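Local coordinates for protein L-talarate/galactarate dehydratase (Salmonella typhimurium, PDB 2PP0) that catalyses the magnesium-dependent dehydration of L-talarate and galactarate to 5-keto-4-deoxy-D-glucarate and also epimerises L-talarate to galactarate, at residues Lys324-Leu335 with Leu343-Asn354. Sequence-based numbering, arbitrary orientation.
Sequences KLAPHFAMEVHL and LEPWLEHFEWLN
Glu348 reaches from strand 346-349 to the chain just past His328, and it illustrates how a substrate-binding side chain can accept a bond from the backbone next to a catalytic residue. Glu348 CB lies 4.0 Å from Pro327 O. With CG anti to the backbone N (chi1 172°), the extended chain carries Glu348 CD to 3.8 Å from Phe329 N and runs alongside the His328 side chain in the same direction, the ring and carboxylate planes 73° apart. Glu348 OE1 accepts a nearly straight hydrogen bond from Phe329 N at 2.8 Å, received on its anti side and somewhat out of the carboxylate plane; Glu348 OE1 is also 3.3 Å from His328 CD2. OE2 turns to Lys195, a substrate-binding residue, in a salt bridge, and to Thr167. His328, the proton donor/acceptor, is held through ND1 by Asp301. A water between the two backbones accepts from Glu348 N and donates to Pro327 O and Phe329 O. Further along, the edge of Phe329 meets the face of Phe350 in a T-shaped pair, planes at 89°, while Phe329 CZ packs 3.9 Å from Leu353 CG. Met331 CE ends 3.4 Å from Phe350 O. At the other end, Trp346 N donates to Leu325 O. The contact thus joins strand 324-325, last of six parallel strands, and the start of helix 331-339 to strand 346-349, which pairs in parallel with strand 161-166.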
loop_
_atom_site.group_PDB
_atom_site.type_symbol
_atom_site.label_atom_id
_atom_site.label_comp_id
_atom_site.label_asym_id
_atom_site.label_seq_id
_atom_site.Cartn_x
_atom_site.Cartn_y
_atom_site.Cartn_z
ATOM N N LYS B 324 -16.624 4.336 4.418
ATOM C CA LYS B 324 -16.652 2.939 4.842
ATOM C C LYS B 324 -16.462 2.083 3.594
ATOM O O LYS B 324 -16.638 2.563 2.467
ATOM C CB LYS B 324 -17.998 2.589 5.482
ATOM C CG LYS B 324 -18.315 3.314 6.788
ATOM C CD LYS B 324 -17.412 2.854 7.924
ATOM C CE LYS B 324 -17.900 3.393 9.268
ATOM N NZ LYS B 324 -19.307 2.974 9.565
ATOM N N LEU B 325 -16.119 0.814 3.795
ATOM C CA LEU B 325 -15.910 -0.101 2.686
ATOM C C LEU B 325 -16.881 -1.278 2.724
ATOM O O LEU B 325 -17.143 -1.853 3.776
ATOM C CB LEU B 325 -14.474 -0.641 2.705
ATOM C CG LEU B 325 -14.069 -1.493 1.498
ATOM C CD1 LEU B 325 -13.827 -0.571 0.307
ATOM C CD2 LEU B 325 -12.808 -2.289 1.808
ATOM N N ALA B 326 -17.423 -1.623 1.562
ATOM C CA ALA B 326 -18.336 -2.753 1.435
ATOM C C ALA B 326 -18.136 -3.318 0.033
ATOM O O ALA B 326 -18.899 -3.008 -0.894
ATOM C CB ALA B 326 -19.780 -2.308 1.635
ATOM N N PRO B 327 -17.095 -4.155 -0.140
ATOM C CA PRO B 327 -16.755 -4.786 -1.420
ATOM C C PRO B 327 -17.926 -5.571 -2.006
ATOM O O PRO B 327 -18.777 -6.092 -1.279
ATOM C CB PRO B 327 -15.585 -5.705 -1.066
ATOM C CG PRO B 327 -14.987 -5.070 0.157
ATOM C CD PRO B 327 -16.207 -4.643 0.932
ATOM N N HIS B 328 -17.959 -5.664 -3.328
ATOM C CA HIS B 328 -19.035 -6.379 -3.993
ATOM C C HIS B 328 -18.658 -7.791 -4.426
ATOM O O HIS B 328 -17.600 -8.005 -5.022
ATOM C CB HIS B 328 -19.507 -5.579 -5.212
ATOM C CG HIS B 328 -20.337 -6.371 -6.171
ATOM N ND1 HIS B 328 -19.797 -7.026 -7.257
ATOM C CD2 HIS B 328 -21.663 -6.639 -6.191
ATOM C CE1 HIS B 328 -20.757 -7.663 -7.906
ATOM N NE2 HIS B 328 -21.898 -7.445 -7.279
ATOM N N PHE B 329 -19.524 -8.751 -4.104
ATOM C CA PHE B 329 -19.321 -10.139 -4.516
ATOM C C PHE B 329 -17.981 -10.709 -4.045
ATOM O O PHE B 329 -17.423 -10.264 -3.041
ATOM C CB PHE B 329 -19.424 -10.192 -6.051
ATOM C CG PHE B 329 -19.648 -11.570 -6.627
ATOM C CD1 PHE B 329 -20.624 -12.416 -6.109
ATOM C CD2 PHE B 329 -18.931 -11.985 -7.748
ATOM C CE1 PHE B 329 -20.887 -13.656 -6.706
ATOM C CE2 PHE B 329 -19.185 -13.216 -8.351
ATOM C CZ PHE B 329 -20.167 -14.053 -7.829
ATOM N N ALA B 330 -17.498 -11.709 -4.777
ATOM C CA ALA B 330 -16.231 -12.396 -4.519
ATOM C C ALA B 330 -15.731 -12.348 -3.070
ATOM O O ALA B 330 -14.614 -11.895 -2.815
ATOM C CB ALA B 330 -15.160 -11.844 -5.457
ATOM N N MET B 331 -16.543 -12.832 -2.130
ATOM C CA MET B 331 -16.146 -12.821 -0.724
ATOM C C MET B 331 -14.870 -13.627 -0.484
ATOM O O MET B 331 -14.137 -13.374 0.476
ATOM C CB MET B 331 -17.289 -13.336 0.176
ATOM C CG MET B 331 -17.848 -14.710 -0.180
ATOM S SD MET B 331 -19.228 -15.218 0.893
ATOM C CE MET B 331 -19.184 -16.992 0.622
ATOM N N GLU B 332 -14.597 -14.577 -1.373
ATOM C CA GLU B 332 -13.407 -15.417 -1.261
ATOM C C GLU B 332 -12.148 -14.558 -1.332
ATOM O O GLU B 332 -11.100 -14.917 -0.786
ATOM C CB GLU B 332 -13.389 -16.470 -2.375
ATOM C CG GLU B 332 -14.506 -17.529 -2.294
ATOM C CD GLU B 332 -15.903 -16.983 -2.579
ATOM O OE1 GLU B 332 -16.025 -15.889 -3.176
ATOM O OE2 GLU B 332 -16.891 -17.662 -2.220
ATOM N N VAL B 333 -12.255 -13.419 -2.009
ATOM C CA VAL B 333 -11.134 -12.497 -2.128
ATOM C C VAL B 333 -11.339 -11.279 -1.230
ATOM O O VAL B 333 -10.420 -10.850 -0.528
ATOM C CB VAL B 333 -10.962 -11.999 -3.580
ATOM C CG1 VAL B 333 -9.856 -10.963 -3.639
ATOM C CG2 VAL B 333 -10.647 -13.176 -4.507
ATOM N N HIS B 334 -12.545 -10.726 -1.245
ATOM C CA HIS B 334 -12.828 -9.538 -0.453
ATOM C C HIS B 334 -12.792 -9.713 1.065
ATOM O O HIS B 334 -12.706 -8.725 1.795
ATOM C CB HIS B 334 -14.165 -8.926 -0.879
ATOM C CG HIS B 334 -14.205 -8.518 -2.321
ATOM N ND1 HIS B 334 -13.186 -7.812 -2.922
ATOM C CD2 HIS B 334 -15.143 -8.709 -3.278
ATOM C CE1 HIS B 334 -13.493 -7.587 -4.187
ATOM N NE2 HIS B 334 -14.675 -8.121 -4.428
ATOM N N LEU B 335 -12.865 -10.949 1.553
ATOM C CA LEU B 335 -12.805 -11.164 3.000
ATOM C C LEU B 335 -11.449 -10.673 3.495
ATOM O O LEU B 335 -11.357 -9.991 4.513
ATOM C CB LEU B 335 -12.964 -12.645 3.356
ATOM C CG LEU B 335 -12.718 -13.013 4.832
ATOM C CD1 LEU B 335 -13.765 -12.374 5.719
ATOM C CD2 LEU B 335 -12.754 -14.523 5.000
ATOM N N LEU B 343 -11.403 1.139 8.711
ATOM C CA LEU B 343 -12.732 1.375 9.280
ATOM C C LEU B 343 -13.554 0.088 9.160
ATOM O O LEU B 343 -13.294 -0.732 8.283
ATOM C CB LEU B 343 -13.423 2.542 8.564
ATOM C CG LEU B 343 -12.662 3.876 8.631
ATOM C CD1 LEU B 343 -13.518 4.986 8.034
ATOM C CD2 LEU B 343 -12.315 4.210 10.082
ATOM N N GLU B 344 -14.527 -0.094 10.050
ATOM C CA GLU B 344 -15.354 -1.308 10.064
ATOM C C GLU B 344 -16.123 -1.485 8.746
ATOM O O GLU B 344 -16.984 -0.672 8.406
ATOM C CB GLU B 344 -16.326 -1.253 11.257
ATOM C CG GLU B 344 -16.993 -2.578 11.654
ATOM C CD GLU B 344 -16.069 -3.537 12.411
ATOM O OE1 GLU B 344 -15.277 -3.074 13.258
ATOM O OE2 GLU B 344 -16.150 -4.763 12.176
ATOM N N PRO B 345 -15.814 -2.557 7.989
ATOM C CA PRO B 345 -16.451 -2.862 6.704
ATOM C C PRO B 345 -17.540 -3.936 6.766
ATOM O O PRO B 345 -17.792 -4.532 7.813
ATOM C CB PRO B 345 -15.276 -3.328 5.868
ATOM C CG PRO B 345 -14.563 -4.216 6.864
ATOM C CD PRO B 345 -14.615 -3.400 8.172
ATOM N N TRP B 346 -18.171 -4.171 5.619
ATOM C CA TRP B 346 -19.213 -5.185 5.471
ATOM C C TRP B 346 -18.823 -6.123 4.330
ATOM O O TRP B 346 -18.242 -5.683 3.333
ATOM C CB TRP B 346 -20.557 -4.547 5.128
ATOM C CG TRP B 346 -21.358 -4.115 6.307
ATOM C CD1 TRP B 346 -21.370 -2.882 6.890
ATOM C CD2 TRP B 346 -22.292 -4.916 7.037
ATOM N NE1 TRP B 346 -22.260 -2.863 7.936
ATOM C CE2 TRP B 346 -22.840 -4.100 8.050
ATOM C CE3 TRP B 346 -22.721 -6.246 6.933
ATOM C CZ2 TRP B 346 -23.800 -4.570 8.954
ATOM C CZ3 TRP B 346 -23.676 -6.715 7.832
ATOM C CH2 TRP B 346 -24.204 -5.876 8.829
ATOM N N LEU B 347 -19.146 -7.407 4.477
ATOM C CA LEU B 347 -18.847 -8.405 3.451
ATOM C C LEU B 347 -20.173 -8.911 2.887
ATOM O O LEU B 347 -21.116 -9.167 3.632
ATOM C CB LEU B 347 -18.054 -9.581 4.047
ATOM C CG LEU B 347 -17.438 -10.587 3.058
ATOM C CD1 LEU B 347 -16.318 -9.913 2.293
ATOM C CD2 LEU B 347 -16.897 -11.807 3.805
ATOM N N GLU B 348 -20.233 -9.060 1.570
ATOM C CA GLU B 348 -21.442 -9.507 0.891
ATOM C C GLU B 348 -21.415 -11.000 0.613
ATOM O O GLU B 348 -20.437 -11.535 0.087
ATOM C CB GLU B 348 -21.605 -8.719 -0.414
ATOM C CG GLU B 348 -22.712 -9.212 -1.330
ATOM C CD GLU B 348 -22.934 -8.283 -2.510
ATOM O OE1 GLU B 348 -21.929 -7.820 -3.106
ATOM O OE2 GLU B 348 -24.115 -8.022 -2.840
ATOM N N HIS B 349 -22.498 -11.680 0.962
ATOM C CA HIS B 349 -22.558 -13.120 0.761
ATOM C C HIS B 349 -23.444 -13.633 -0.368
ATOM O O HIS B 349 -24.579 -13.184 -0.550
ATOM C CB HIS B 349 -22.975 -13.806 2.069
ATOM C CG HIS B 349 -23.311 -15.257 1.909
ATOM N ND1 HIS B 349 -24.477 -15.688 1.311
ATOM C CD2 HIS B 349 -22.630 -16.375 2.253
ATOM C CE1 HIS B 349 -24.499 -17.009 1.294
ATOM N NE2 HIS B 349 -23.389 -17.450 1.859
ATOM N N PHE B 350 -22.882 -14.584 -1.109
ATOM C CA PHE B 350 -23.525 -15.304 -2.204
ATOM C C PHE B 350 -22.970 -16.719 -2.016
ATOM O O PHE B 350 -21.828 -16.879 -1.584
ATOM C CB PHE B 350 -23.064 -14.814 -3.583
ATOM C CG PHE B 350 -23.676 -13.515 -4.026
ATOM C CD1 PHE B 350 -23.176 -12.299 -3.573
ATOM C CD2 PHE B 350 -24.716 -13.507 -4.953
ATOM C CE1 PHE B 350 -23.697 -11.095 -4.042
ATOM C CE2 PHE B 350 -25.244 -12.306 -5.426
ATOM C CZ PHE B 350 -24.731 -11.100 -4.970
ATOM N N GLU B 351 -23.754 -17.738 -2.341
ATOM C CA GLU B 351 -23.278 -19.112 -2.208
ATOM C C GLU B 351 -22.820 -19.608 -3.577
ATOM O O GLU B 351 -22.215 -20.674 -3.703
ATOM C CB GLU B 351 -24.399 -20.021 -1.690
ATOM C CG GLU B 351 -25.597 -20.131 -2.630
ATOM C CD GLU B 351 -26.677 -19.096 -2.350
ATOM O OE1 GLU B 351 -26.346 -17.910 -2.146
ATOM O OE2 GLU B 351 -27.867 -19.475 -2.344
ATOM N N TRP B 352 -23.108 -18.809 -4.597
ATOM C CA TRP B 352 -22.786 -19.130 -5.979
ATOM C C TRP B 352 -21.430 -19.764 -6.248
ATOM O O TRP B 352 -21.338 -20.749 -6.977
ATOM C CB TRP B 352 -22.914 -17.871 -6.839
ATOM C CG TRP B 352 -24.288 -17.269 -6.850
ATOM C CD1 TRP B 352 -25.394 -17.719 -6.181
ATOM C CD2 TRP B 352 -24.698 -16.098 -7.561
ATOM N NE1 TRP B 352 -26.468 -16.896 -6.432
ATOM C CE2 TRP B 352 -26.066 -15.892 -7.276
ATOM C CE3 TRP B 352 -24.040 -15.201 -8.412
ATOM C CZ2 TRP B 352 -26.789 -14.825 -7.812
ATOM C CZ3 TRP B 352 -24.758 -14.138 -8.945
ATOM C CH2 TRP B 352 -26.120 -13.961 -8.641
ATOM N N LEU B 353 -20.378 -19.198 -5.668
ATOM C CA LEU B 353 -19.031 -19.706 -5.897
ATOM C C LEU B 353 -18.592 -20.855 -4.991
ATOM O O LEU B 353 -17.540 -21.448 -5.220
ATOM C CB LEU B 353 -18.022 -18.555 -5.789
ATOM C CG LEU B 353 -18.341 -17.314 -6.636
ATOM C CD1 LEU B 353 -17.209 -16.300 -6.513
ATOM C CD2 LEU B 353 -18.538 -17.713 -8.099
ATOM N N ASN B 354 -19.388 -21.174 -3.972
ATOM C CA ASN B 354 -19.034 -22.253 -3.043
ATOM C C ASN B 354 -18.509 -23.521 -3.713
ATOM O O ASN B 354 -17.468 -24.039 -3.326
ATOM C CB ASN B 354 -20.224 -22.628 -2.147
ATOM C CG ASN B 354 -20.528 -21.576 -1.109
ATOM O OD1 ASN B 354 -19.695 -20.717 -0.817
ATOM N ND2 ASN B 354 -21.724 -21.643 -0.529
HETATM O O HOH W 1 -18.223 -8.723 -0.392
HETATM O O HOH W 2 -20.011 -17.519 -3.306
#